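Side-chain contacts in aminofutalosine deaminase (Helicobacter pylori, PDB 7LKK), which deaminates aminofutalosine in the menaquinone pathway, as a metal-dependent hydrolase of the amidohydrolase family: residues V33-G38 against F396-A401; P73-A78 against S388-N393. All coordinates share one frame; numbering follows the deposited sequence.

Contact 1: V33-G38 against F396-A401; sequences VLEDYG and FTKEQA
Lys398 runs out past the carboxylate of Glu35 and reaches the backbone carbonyl of Val33. The two long side chains cross at about a right angle. At the root of the lysine, Lys398 CB is 4.1 Å from Glu35 OE2. CG packs on the valine, with Lys398 CG 4.2 Å from Val33 CG1. The first torsion turns CG anti to the lysine's own backbone N (chi1 -152°), and the chain beyond is fully extended. The next approach is the tightest, with Lys398 CE 3.2 Å from Val33 O. This methylene is next to the ammonium, so its C-H bonds are probably polarised, which would make the close approach to the carbonyl oxygen favourable. Lys398 NZ is 4.1 Å from Val33 O and 5.5 Å from Glu35 OE1. No salt bridge forms, and the opposite charges may attract only loosely where both side chains are exposed to solvent.

Beneath the lysine the chemistry is apolar. Val33 CG1 also touches Ala401, at 4.2 Å from Ala401 CB, so one methyl serves both residues. Thr397 OG1 accepts a hydrogen bond from Gln400 N. This ST motif lies in the turn just ahead of helix 401-408.

Gln400 NE2 bonds to Tyr93 O of the second subunit, so this turn is part of the interface between subunits. The contact is plain packing away from the iron site. It joins a short strand near the N-terminus to the turn before a helix near the C-terminus. Strand 33-34 pairs antiparallel with strand 23-25. Phe25 of that strand packs on both Val33 and Ala401, and Ile402 of helix 401-408 also touches Val33.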
ATOM      1  N   VAL A  33      -0.718  -7.489 -24.412  1.00 20.70           N
ATOM      2  CA  VAL A  33      -0.284  -8.669 -23.675  1.00 18.67           C
ATOM      3  C   VAL A  33      -0.281  -9.846 -24.637  1.00 22.16           C
ATOM      4  O   VAL A  33      -1.292 -10.119 -25.296  1.00 24.37           O
ATOM      5  CB  VAL A  33      -1.188  -8.955 -22.463  1.00 19.84           C
ATOM      6  CG1 VAL A  33      -0.757 -10.245 -21.781  1.00 20.93           C
ATOM      7  CG2 VAL A  33      -1.146  -7.791 -21.481  1.00 20.04           C
ATOM      8  N   LEU A  34       0.847 -10.542 -24.716  1.00 24.54           N
ATOM      9  CA  LEU A  34       1.024 -11.645 -25.646  1.00 25.03           C
ATOM     10  C   LEU A  34       1.415 -12.904 -24.887  1.00 25.63           C
ATOM     11  O   LEU A  34       2.149 -12.842 -23.895  1.00 24.04           O
ATOM     12  CB  LEU A  34       2.084 -11.309 -26.700  1.00 26.36           C
ATOM     13  CG  LEU A  34       1.715 -10.133 -27.604  1.00 26.04           C
ATOM     14  CD1 LEU A  34       2.911  -9.677 -28.427  1.00 26.47           C
ATOM     15  CD2 LEU A  34       0.546 -10.508 -28.505  1.00 26.92           C
ATOM     16  N   GLU A  35       0.912 -14.042 -25.352  1.00 27.35           N
ATOM     17  CA  GLU A  35       1.143 -15.323 -24.703  1.00 25.84           C
ATOM     18  C   GLU A  35       2.199 -16.116 -25.462  1.00 21.13           C
ATOM     19  O   GLU A  35       2.191 -16.158 -26.695  1.00 22.80           O
ATOM     20  CB  GLU A  35      -0.156 -16.127 -24.608  1.00 29.98           C
ATOM     21  CG  GLU A  35      -1.251 -15.421 -23.817  1.00 35.22           C
ATOM     22  CD  GLU A  35      -2.521 -16.242 -23.703  1.00 42.06           C
ATOM     23  OE1 GLU A  35      -2.864 -16.950 -24.674  1.00 47.29           O
ATOM     24  OE2 GLU A  35      -3.176 -16.179 -22.641  1.00 35.17           O
ATOM     25  N   ASP A  36       3.104 -16.744 -24.707  1.00 21.19           N
ATOM     26  CA  ASP A  36       4.154 -17.603 -25.259  1.00 22.37           C
ATOM     27  C   ASP A  36       4.970 -16.886 -26.330  1.00 23.37           C
ATOM     28  O   ASP A  36       5.318 -17.460 -27.365  1.00 22.43           O
ATOM     29  CB  ASP A  36       3.565 -18.903 -25.807  1.00 22.00           C
ATOM     30  CG  ASP A  36       2.936 -19.760 -24.727  1.00 25.05           C
ATOM     31  OD1 ASP A  36       3.405 -19.699 -23.572  1.00 26.66           O
ATOM     32  OD2 ASP A  36       1.976 -20.495 -25.034  1.00 33.57           O
ATOM     33  N   TYR A  37       5.283 -15.619 -26.085  1.00 26.03           N
ATOM     34  CA  TYR A  37       6.064 -14.828 -27.024  1.00 25.00           C
ATOM     35  C   TYR A  37       7.516 -14.743 -26.573  1.00 25.23           C
ATOM     36  O   TYR A  37       7.855 -15.014 -25.417  1.00 24.28           O
ATOM     37  CB  TYR A  37       5.476 -13.423 -27.181  1.00 26.91           C
ATOM     38  CG  TYR A  37       4.768 -13.207 -28.498  1.00 30.17           C
ATOM     39  CD1 TYR A  37       3.645 -13.953 -28.835  1.00 32.56           C
ATOM     40  CD2 TYR A  37       5.220 -12.260 -29.407  1.00 32.28           C
ATOM     41  CE1 TYR A  37       2.993 -13.761 -30.037  1.00 31.50           C
ATOM     42  CE2 TYR A  37       4.572 -12.060 -30.614  1.00 31.91           C
ATOM     43  CZ  TYR A  37       3.460 -12.816 -30.922  1.00 33.78           C
ATOM     44  OH  TYR A  37       2.809 -12.624 -32.119  1.00 43.51           O
ATOM     45  N   GLY A  38       8.378 -14.340 -27.509  1.00 26.11           N
ATOM     46  CA  GLY A  38       9.800 -14.298 -27.261  1.00 20.75           C
ATOM     47  C   GLY A  38      10.422 -13.071 -27.909  1.00 18.95           C
ATOM     48  O   GLY A  38       9.788 -12.382 -28.709  1.00 19.97           O
ATOM     49  N   PHE A 396      -1.260 -16.332 -15.350  1.00 26.24           N
ATOM     50  CA  PHE A 396      -2.392 -15.423 -15.263  1.00 23.05           C
ATOM     51  C   PHE A 396      -3.204 -15.466 -16.551  1.00 26.39           C
ATOM     52  O   PHE A 396      -2.672 -15.704 -17.639  1.00 25.02           O
ATOM     53  CB  PHE A 396      -1.925 -13.988 -15.002  1.00 24.11           C
ATOM     54  CG  PHE A 396      -0.943 -13.853 -13.870  1.00 22.32           C
ATOM     55  CD1 PHE A 396      -1.083 -14.598 -12.711  1.00 19.51           C
ATOM     56  CD2 PHE A 396       0.119 -12.965 -13.966  1.00 18.43           C
ATOM     57  CE1 PHE A 396      -0.179 -14.467 -11.671  1.00 21.48           C
ATOM     58  CE2 PHE A 396       1.027 -12.830 -12.932  1.00 20.87           C
ATOM     59  CZ  PHE A 396       0.878 -13.580 -11.781  1.00 23.67           C
ATOM     60  N   THR A 397      -4.509 -15.241 -16.420  1.00 27.57           N
ATOM     61  CA  THR A 397      -5.330 -15.032 -17.601  1.00 29.65           C
ATOM     62  C   THR A 397      -4.901 -13.746 -18.302  1.00 28.82           C
ATOM     63  O   THR A 397      -4.316 -12.842 -17.699  1.00 26.15           O
ATOM     64  CB  THR A 397      -6.815 -14.975 -17.239  1.00 32.29           C
ATOM     65  OG1 THR A 397      -7.093 -13.771 -16.516  1.00 29.66           O
ATOM     66  CG2 THR A 397      -7.203 -16.175 -16.388  1.00 33.52           C
ATOM     67  N   LYS A 398      -5.186 -13.682 -19.605  1.00 25.80           N
ATOM     68  CA  LYS A 398      -4.777 -12.535 -20.410  1.00 31.52           C
ATOM     69  C   LYS A 398      -5.306 -11.224 -19.838  1.00 28.69           C
ATOM     70  O   LYS A 398      -4.565 -10.239 -19.727  1.00 29.00           O
ATOM     71  CB  LYS A 398      -5.256 -12.724 -21.850  1.00 30.57           C
ATOM     72  CG  LYS A 398      -4.411 -12.030 -22.898  1.00 31.92           C
ATOM     73  CD  LYS A 398      -4.999 -12.259 -24.282  1.00 37.40           C
ATOM     74  CE  LYS A 398      -4.049 -11.809 -25.375  1.00 41.16           C
ATOM     75  NZ  LYS A 398      -4.560 -12.161 -26.727  1.00 42.86           N
ATOM     76  N   GLU A 399      -6.586 -11.190 -19.463  1.00 23.95           N
ATOM     77  CA  GLU A 399      -7.187  -9.944 -19.005  1.00 27.11           C
ATOM     78  C   GLU A 399      -6.809  -9.598 -17.568  1.00 26.68           C
ATOM     79  O   GLU A 399      -6.942  -8.435 -17.170  1.00 25.33           O
ATOM     80  CB  GLU A 399      -8.707  -9.998 -19.158  1.00 31.36           C
ATOM     81  CG  GLU A 399      -9.414 -10.951 -18.217  1.00 32.67           C
ATOM     82  CD  GLU A 399     -10.745 -10.400 -17.744  1.00 40.76           C
ATOM     83  OE1 GLU A 399     -11.438  -9.745 -18.553  1.00 48.58           O
ATOM     84  OE2 GLU A 399     -11.094 -10.615 -16.563  1.00 36.22           O
ATOM     85  N   GLN A 400      -6.354 -10.572 -16.780  1.00 23.63           N
ATOM     86  CA  GLN A 400      -5.918 -10.324 -15.412  1.00 23.90           C
ATOM     87  C   GLN A 400      -4.406 -10.182 -15.291  1.00 23.70           C
ATOM     88  O   GLN A 400      -3.920  -9.849 -14.204  1.00 23.85           O
ATOM     89  CB  GLN A 400      -6.388 -11.456 -14.488  1.00 24.36           C
ATOM     90  CG  GLN A 400      -7.893 -11.524 -14.269  1.00 24.89           C
ATOM     91  CD  GLN A 400      -8.369 -10.586 -13.181  1.00 19.44           C
ATOM     92  OE1 GLN A 400      -7.774 -10.513 -12.106  1.00 17.97           O
ATOM     93  NE2 GLN A 400      -9.453  -9.869 -13.450  1.00 19.98           N
ATOM     94  N   ALA A 401      -3.665 -10.410 -16.379  1.00 19.18           N
ATOM     95  CA  ALA A 401      -2.216 -10.569 -16.296  1.00 21.83           C
ATOM     96  C   ALA A 401      -1.541  -9.330 -15.717  1.00 18.50           C
ATOM     97  O   ALA A 401      -0.669  -9.436 -14.847  1.00 17.73           O
ATOM     98  CB  ALA A 401      -1.647 -10.889 -17.681  1.00 21.04           C
TER

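Contact 2: P73-A78 against S388-N393; sequences PAFINA and SVFGFN
Ser388 points its hydroxyl at Ala74 because chi1 of -67° sets OG anti to the carbonyl carbon, beside the backbone N. Similar first torsions, -70° in Phe75 and -72° in Phe390, let the two rings meet at their outer carbons. The contact joins strand 69-80 to strand 387-391, which run antiparallel. Strand 69-80 belongs to the TIM barrel of the amidohydrolase family, and further along it carries His79, a ligand of the iron ion. The contact itself lies away from that site.

The segments share no direct hydrogen bond here. The strands are still joined by the backbone just beyond, where Ala74 bonds to Asp386. Ser388 OG lies against the alanine, 3.6 Å from Ala74 CA and 4.0 Å from Ala74 CB. These are van der Waals contacts; the hydroxyl is hydrogen-bonded to a water. The same water donates to the carbonyl of Pro73 and so bridges the two segments in a buried setting.

Phe75 CE2 comes within 4.4 Å of Phe390 CZ, each ring approaching the other obliquely. Leu339 of helix 338-348 packs on both rings. Phe405 of helix 401-408 meets Phe390 edge-to-face.

The water is flanked by aromatic as well as polar groups. Its oxygen stands 3.3 Å above the Phe75 ring plane, over the ring centre. It also lies at the edge of the Phe390 ring, in plane. Its two hydrogen bonds are equally long: 2.9 Å to Pro73 O and 2.9 Å to Ser388 OG.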
ATOM      1  N   PRO A  73       9.482  -4.831 -20.273  1.00 14.95           N
ATOM      2  CA  PRO A  73      10.632  -3.920 -20.224  1.00 15.56           C
ATOM      3  C   PRO A  73      11.049  -3.644 -18.789  1.00 17.86           C
ATOM      4  O   PRO A  73      10.224  -3.624 -17.874  1.00 17.61           O
ATOM      5  CB  PRO A  73      10.112  -2.648 -20.905  1.00 17.75           C
ATOM      6  CG  PRO A  73       8.923  -3.074 -21.677  1.00 17.45           C
ATOM      7  CD  PRO A  73       8.317  -4.205 -20.920  1.00 16.86           C
ATOM      8  N   ALA A  74      12.349  -3.429 -18.599  1.00 19.16           N
ATOM      9  CA  ALA A  74      12.826  -2.922 -17.321  1.00 17.82           C
ATOM     10  C   ALA A  74      12.128  -1.608 -16.989  1.00 19.86           C
ATOM     11  O   ALA A  74      11.781  -0.820 -17.872  1.00 18.07           O
ATOM     12  CB  ALA A  74      14.343  -2.725 -17.349  1.00 21.06           C
ATOM     13  N   PHE A  75      11.912  -1.381 -15.697  1.00 17.60           N
ATOM     14  CA  PHE A  75      11.181  -0.201 -15.270  1.00 17.54           C
ATOM     15  C   PHE A  75      12.044   1.049 -15.396  1.00 15.68           C
ATOM     16  O   PHE A  75      13.276   0.990 -15.446  1.00 17.65           O
ATOM     17  CB  PHE A  75      10.716  -0.346 -13.823  1.00 17.39           C
ATOM     18  CG  PHE A  75       9.634  -1.367 -13.630  1.00 15.22           C
ATOM     19  CD1 PHE A  75       8.533  -1.398 -14.469  1.00 12.21           C
ATOM     20  CD2 PHE A  75       9.716  -2.290 -12.602  1.00 18.03           C
ATOM     21  CE1 PHE A  75       7.536  -2.337 -14.291  1.00 17.69           C
ATOM     22  CE2 PHE A  75       8.723  -3.232 -12.415  1.00 19.38           C
ATOM     23  CZ  PHE A  75       7.631  -3.256 -13.263  1.00 18.90           C
ATOM     24  N   ILE A  76      11.372   2.193 -15.448  1.00 16.80           N
ATOM     25  CA  ILE A  76      12.009   3.500 -15.355  1.00 15.42           C
ATOM     26  C   ILE A  76      11.445   4.191 -14.122  1.00 15.22           C
ATOM     27  O   ILE A  76      10.222   4.334 -13.990  1.00 16.63           O
ATOM     28  CB  ILE A  76      11.780   4.348 -16.615  1.00 19.08           C
ATOM     29  CG1 ILE A  76      12.532   3.756 -17.811  1.00 16.70           C
ATOM     30  CG2 ILE A  76      12.224   5.784 -16.374  1.00 19.98           C
ATOM     31  CD1 ILE A  76      11.719   2.779 -18.632  1.00 17.82           C
ATOM     32  N   ASN A  77      12.327   4.599 -13.214  1.00 18.50           N
ATOM     33  CA  ASN A  77      11.954   5.339 -12.009  1.00 17.12           C
ATOM     34  C   ASN A  77      12.432   6.772 -12.221  1.00 15.87           C
ATOM     35  O   ASN A  77      13.601   7.086 -11.987  1.00 17.60           O
ATOM     36  CB  ASN A  77      12.566   4.705 -10.762  1.00 17.68           C
ATOM     37  CG  ASN A  77      12.032   5.312  -9.476  1.00 19.54           C
ATOM     38  OD1 ASN A  77      11.118   6.137  -9.497  1.00 18.26           O
ATOM     39  ND2 ASN A  77      12.602   4.906  -8.347  1.00 18.13           N
ATOM     40  N   ALA A  78      11.520   7.639 -12.662  1.00 16.15           N
ATOM     41  CA  ALA A  78      11.890   8.932 -13.228  1.00 18.52           C
ATOM     42  C   ALA A  78      12.201  10.002 -12.191  1.00 17.23           C
ATOM     43  O   ALA A  78      12.608  11.102 -12.581  1.00 18.00           O
ATOM     44  CB  ALA A  78      10.775   9.436 -14.148  1.00 15.85           C
ATOM     45  N   SER A 388      13.105  -7.341 -18.089  1.00 19.36           N
ATOM     46  CA  SER A 388      12.900  -8.004 -16.809  1.00 19.38           C
ATOM     47  C   SER A 388      12.090  -9.276 -17.012  1.00 20.88           C
ATOM     48  O   SER A 388      11.199  -9.326 -17.865  1.00 18.93           O
ATOM     49  CB  SER A 388      12.169  -7.090 -15.821  1.00 18.59           C
ATOM     50  OG  SER A 388      12.959  -5.977 -15.447  1.00 21.75           O
ATOM     51  N   VAL A 389      12.407 -10.302 -16.226  1.00 24.66           N
ATOM     52  CA  VAL A 389      11.615 -11.525 -16.149  1.00 23.30           C
ATOM     53  C   VAL A 389      11.233 -11.752 -14.692  1.00 24.31           C
ATOM     54  O   VAL A 389      12.106 -11.788 -13.816  1.00 23.58           O
ATOM     55  CB  VAL A 389      12.381 -12.739 -16.709  1.00 22.93           C
ATOM     56  CG1 VAL A 389      11.562 -14.011 -16.536  1.00 24.94           C
ATOM     57  CG2 VAL A 389      12.739 -12.519 -18.174  1.00 22.84           C
ATOM     58  N   PHE A 390       9.933 -11.893 -14.435  1.00 24.00           N
ATOM     59  CA  PHE A 390       9.402 -12.169 -13.106  1.00 22.14           C
ATOM     60  C   PHE A 390       8.714 -13.527 -13.122  1.00 23.91           C
ATOM     61  O   PHE A 390       7.838 -13.767 -13.956  1.00 19.86           O
ATOM     62  CB  PHE A 390       8.403 -11.092 -12.665  1.00 21.75           C
ATOM     63  CG  PHE A 390       9.037  -9.772 -12.313  1.00 20.82           C
ATOM     64  CD1 PHE A 390       9.360  -8.856 -13.300  1.00 20.24           C
ATOM     65  CD2 PHE A 390       9.290  -9.443 -10.991  1.00 22.21           C
ATOM     66  CE1 PHE A 390       9.936  -7.640 -12.978  1.00 21.42           C
ATOM     67  CE2 PHE A 390       9.864  -8.229 -10.659  1.00 21.06           C
ATOM     68  CZ  PHE A 390      10.188  -7.325 -11.655  1.00 19.99           C
ATOM     69  N   GLY A 391       9.093 -14.399 -12.193  1.00 26.85           N
ATOM     70  CA  GLY A 391       8.558 -15.751 -12.133  1.00 21.93           C
ATOM     71  C   GLY A 391       7.451 -15.869 -11.102  1.00 25.55           C
ATOM     72  O   GLY A 391       7.501 -15.244 -10.041  1.00 21.61           O
ATOM     73  N   PHE A 392       6.445 -16.682 -11.427  1.00 24.19           N
ATOM     74  CA  PHE A 392       5.299 -16.900 -10.560  1.00 24.42           C
ATOM     75  C   PHE A 392       4.986 -18.390 -10.496  1.00 26.59           C
ATOM     76  O   PHE A 392       5.594 -19.208 -11.191  1.00 25.94           O
ATOM     77  CB  PHE A 392       4.076 -16.109 -11.045  1.00 21.90           C
ATOM     78  CG  PHE A 392       4.314 -14.627 -11.141  1.00 24.26           C
ATOM     79  CD1 PHE A 392       4.266 -13.831 -10.007  1.00 24.00           C
ATOM     80  CD2 PHE A 392       4.592 -14.033 -12.360  1.00 24.63           C
ATOM     81  CE1 PHE A 392       4.490 -12.470 -10.090  1.00 22.30           C
ATOM     82  CE2 PHE A 392       4.816 -12.670 -12.449  1.00 23.72           C
ATOM     83  CZ  PHE A 392       4.764 -11.888 -11.311  1.00 21.23           C
ATOM     84  N   ASN A 393       4.022 -18.740  -9.644  1.00 31.95           N
ATOM     85  CA  ASN A 393       3.609 -20.124  -9.448  1.00 31.22           C
ATOM     86  C   ASN A 393       2.402 -20.514 -10.292  1.00 33.98           C
ATOM     87  O   ASN A 393       1.965 -21.668 -10.230  1.00 24.64           O
ATOM     88  CB  ASN A 393       3.304 -20.379  -7.968  1.00 33.20           C
ATOM     89  CG  ASN A 393       4.427 -19.929  -7.054  1.00 37.68           C
ATOM     90  OD1 ASN A 393       5.568 -20.371  -7.190  1.00 40.20           O
ATOM     91  ND2 ASN A 393       4.107 -19.051  -6.110  1.00 42.03           N
TER
HETATM   92  O   HOH W   1      10.474  -4.550 -15.160  1.00 17.61           O

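How the contacts relate
Contact 1 is only partly buried, with exposed charged residues, while contact 2 is buried; their centres are about 15 Å apart. Both depend on the chain that runs from strand 387-391 into helix 401-408. Strand 23-25 pairs with strand 33-34 of contact 1 and with strand 69-80, which carries segment 73-78. The rings of Phe392 and Phe396 meet between the two later segments. The chemistry follows the depth. Near the surface, a long charged side chain makes its contacts through its aliphatic carbons. In the interior, aromatic rings pack and a bridging water supplies the polar link.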